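Putative aminotransferase (Actinomadura melliaura, PDB 4ZWV) binds pyridoxal 5'-phosphate and probably transfers an amino group to a sugar in the biosynthesis of the AT2433 aminopentose. Local coordinates at residues V35-S40 and I248-L253. Sequence-based numbering, arbitrary orientation.
Sequences VAEFES and IGLANL
Phe38 and Leu250 carry the apolar part of this helix-helix contact, their side chains running past one another in opposite directions as each reaches for the other's backbone. Leu250 sets its CD2 methyl 3.8 Å from Phe38 CA, while its branch point CG lies 4.0 Å from Phe38 CD1. A chi1 of -171°, which turns CG away from the backbone N, carries the Phe38 ring out to residues 248-253, where Phe38 CE1 comes within 3.6 Å of Gly249 C. The ring meets this backbone obliquely, and Leu253 closes in at its edge, near the ring plane, with CD1 4.0 Å from Phe38 CE1. Gly249 makes the close approach possible, since a beta carbon there would collide with Phe38 CZ.

At the flank the contact turns amphipathic. The extended chain of Glu37 crosses the Leu250 side chain, its CG 3.9 Å from Leu250 CD2 and its OE1 3.6 Å from Leu250 CD1. These are van der Waals contacts; the charge is met elsewhere, by salt bridges from OE1 to Arg34 and from OE2 to Arg19. An alanine in place of Glu37 would probably leave both arginines without this carboxylate and take away the chain that lies across one side of the Leu250 methyls.

The two segments run in the same general direction, their axes inclined by 36° and 9.7 Å apart at closest approach, and pack helix 33-46 of this DegT/DnrJ/EryC1-family aminotransferase against the start of the long helix 243-273. Cys194 and Met241 also touch Phe38, which is about 11 Å, side chain to side chain, from the cofactor-binding residue Ser185. With no hydrogen bond between the segments, their cohesion rests on shape and apolar burial, and the salt bridges of Glu37 run to arginines outside both segments.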
ATOM      1  N   VAL A  35      15.766  -5.931   3.477  1.00 11.68           N
ATOM      2  CA  VAL A  35      14.589  -6.781   3.361  1.00  9.28           C
ATOM      3  C   VAL A  35      14.994  -8.251   3.406  1.00 11.11           C
ATOM      4  O   VAL A  35      14.375  -9.045   4.110  1.00 11.22           O
ATOM      5  CB  VAL A  35      13.810  -6.483   2.069  1.00  8.81           C
ATOM      6  CG1 VAL A  35      12.829  -7.627   1.748  1.00 10.28           C
ATOM      7  CG2 VAL A  35      13.078  -5.167   2.192  1.00 13.47           C
ATOM      8  N   ALA A  36      16.041  -8.609   2.668  1.00 12.26           N
ATOM      9  CA  ALA A  36      16.525  -9.991   2.670  1.00 15.62           C
ATOM     10  C   ALA A  36      16.973 -10.423   4.067  1.00 13.20           C
ATOM     11  O   ALA A  36      16.652 -11.525   4.510  1.00 14.65           O
ATOM     12  CB  ALA A  36      17.662 -10.159   1.671  1.00 16.51           C
ATOM     13  N   GLU A  37      17.688  -9.541   4.761  1.00 13.95           N
ATOM     14  CA  GLU A  37      18.169  -9.812   6.115  1.00 13.53           C
ATOM     15  C   GLU A  37      17.007 -10.015   7.092  1.00 14.61           C
ATOM     16  O   GLU A  37      17.004 -10.939   7.909  1.00 15.06           O
ATOM     17  CB  GLU A  37      19.073  -8.663   6.593  1.00 14.49           C
ATOM     18  CG  GLU A  37      19.679  -8.881   7.978  1.00 17.11           C
ATOM     19  CD  GLU A  37      20.486  -7.704   8.491  1.00 24.10           C
ATOM     20  OE1 GLU A  37      20.669  -6.715   7.748  1.00 22.91           O
ATOM     21  OE2 GLU A  37      20.942  -7.770   9.653  1.00 27.33           O
ATOM     22  N   PHE A  38      16.005  -9.150   6.987  1.00 12.42           N
ATOM     23  CA  PHE A  38      14.839  -9.212   7.849  1.00 11.18           C
ATOM     24  C   PHE A  38      14.032 -10.489   7.585  1.00 11.07           C
ATOM     25  O   PHE A  38      13.633 -11.186   8.520  1.00 11.31           O
ATOM     26  CB  PHE A  38      13.999  -7.950   7.617  1.00 11.43           C
ATOM     27  CG  PHE A  38      12.858  -7.761   8.578  1.00 10.20           C
ATOM     28  CD1 PHE A  38      13.041  -7.898   9.942  1.00 12.57           C
ATOM     29  CD2 PHE A  38      11.604  -7.381   8.110  1.00 10.87           C
ATOM     30  CE1 PHE A  38      11.994  -7.692  10.819  1.00 10.18           C
ATOM     31  CE2 PHE A  38      10.546  -7.170   8.986  1.00 11.76           C
ATOM     32  CZ  PHE A  38      10.740  -7.333  10.348  1.00 10.40           C
ATOM     33  N   GLU A  39      13.809 -10.806   6.310  1.00 10.69           N
ATOM     34  CA  GLU A  39      13.099 -12.035   5.969  1.00 10.37           C
ATOM     35  C   GLU A  39      13.814 -13.272   6.509  1.00 13.62           C
ATOM     36  O   GLU A  39      13.165 -14.167   7.044  1.00 13.22           O
ATOM     37  CB  GLU A  39      12.906 -12.144   4.459  1.00 10.93           C
ATOM     38  CG  GLU A  39      11.829 -11.206   3.955  1.00 11.03           C
ATOM     39  CD  GLU A  39      11.693 -11.230   2.447  1.00 14.16           C
ATOM     40  OE1 GLU A  39      12.587 -11.795   1.787  1.00 16.40           O
ATOM     41  OE2 GLU A  39      10.705 -10.665   1.923  1.00 10.66           O
ATOM     42  N   SER A  40      15.138 -13.315   6.381  0.55 12.86           N
ATOM     43  CA  SER A  40      15.910 -14.445   6.898  0.55 16.91           C
ATOM     44  C   SER A  40      15.754 -14.579   8.409  0.55 15.69           C
ATOM     45  O   SER A  40      15.590 -15.687   8.932  0.55 15.05           O
ATOM     46  CB  SER A  40      17.389 -14.304   6.534  0.55 16.94           C
ATOM     47  OG  SER A  40      17.594 -14.541   5.154  0.55 22.78           O
ATOM     48  N   ILE A 248      14.106  -0.847  10.357  1.00 10.75           N
ATOM     49  CA  ILE A 248      13.429  -0.573  11.615  1.00 10.21           C
ATOM     50  C   ILE A 248      12.988  -1.883  12.276  1.00 11.09           C
ATOM     51  O   ILE A 248      13.199  -2.079  13.475  1.00 11.12           O
ATOM     52  CB  ILE A 248      12.229   0.371  11.394  1.00  9.95           C
ATOM     53  CG1 ILE A 248      12.750   1.726  10.901  1.00 11.54           C
ATOM     54  CG2 ILE A 248      11.426   0.532  12.692  1.00 12.10           C
ATOM     55  CD1 ILE A 248      11.659   2.665  10.412  1.00 14.67           C
ATOM     56  N   GLY A 249      12.413  -2.784  11.489  1.00 10.45           N
ATOM     57  CA  GLY A 249      12.053  -4.100  11.997  1.00  9.43           C
ATOM     58  C   GLY A 249      13.246  -4.851  12.562  1.00 11.90           C
ATOM     59  O   GLY A 249      13.143  -5.462  13.625  1.00 11.81           O
ATOM     60  N   LEU A 250      14.379  -4.808  11.865  1.00 10.14           N
ATOM     61  CA  LEU A 250      15.590  -5.477  12.351  1.00 11.36           C
ATOM     62  C   LEU A 250      16.007  -4.940  13.716  1.00 13.65           C
ATOM     63  O   LEU A 250      16.371  -5.709  14.619  1.00 14.27           O
ATOM     64  CB  LEU A 250      16.740  -5.303  11.354  1.00 12.56           C
ATOM     65  CG  LEU A 250      16.637  -6.227  10.144  1.00 12.75           C
ATOM     66  CD1 LEU A 250      17.467  -5.725   8.956  1.00 13.79           C
ATOM     67  CD2 LEU A 250      17.032  -7.648  10.529  1.00 14.53           C
ATOM     68  N   ALA A 251      15.928  -3.624  13.877  1.00 11.41           N
ATOM     69  CA  ALA A 251      16.284  -3.001  15.143  1.00 11.93           C
ATOM     70  C   ALA A 251      15.345  -3.426  16.260  1.00 14.57           C
ATOM     71  O   ALA A 251      15.755  -3.575  17.414  1.00 17.33           O
ATOM     72  CB  ALA A 251      16.278  -1.476  15.004  1.00 13.59           C
ATOM     73  N   ASN A 252      14.081  -3.632  15.921  1.00 11.88           N
ATOM     74  CA  ASN A 252      13.088  -3.931  16.939  1.00 11.58           C
ATOM     75  C   ASN A 252      13.015  -5.417  17.297  1.00 14.51           C
ATOM     76  O   ASN A 252      12.392  -5.795  18.295  1.00 14.86           O
ATOM     77  CB  ASN A 252      11.730  -3.408  16.493  1.00 12.95           C
ATOM     78  CG  ASN A 252      11.632  -1.909  16.641  1.00 15.62           C
ATOM     79  OD1 ASN A 252      12.284  -1.324  17.510  1.00 18.87           O
ATOM     80  ND2 ASN A 252      10.832  -1.275  15.797  1.00 13.59           N
ATOM     81  N   LEU A 253      13.676  -6.256  16.508  1.00 15.66           N
ATOM     82  CA  LEU A 253      13.695  -7.689  16.789  1.00 17.65           C
ATOM     83  C   LEU A 253      14.416  -7.994  18.089  1.00 23.56           C
ATOM     84  O   LEU A 253      14.099  -8.975  18.758  1.00 21.68           O
ATOM     85  CB  LEU A 253      14.358  -8.463  15.653  1.00 17.95           C
ATOM     86  CG  LEU A 253      13.454  -8.939  14.523  1.00 25.52           C
ATOM     87  CD1 LEU A 253      14.294  -9.570  13.427  1.00 26.21           C
ATOM     88  CD2 LEU A 253      12.436  -9.931  15.068  1.00 22.13           C
TER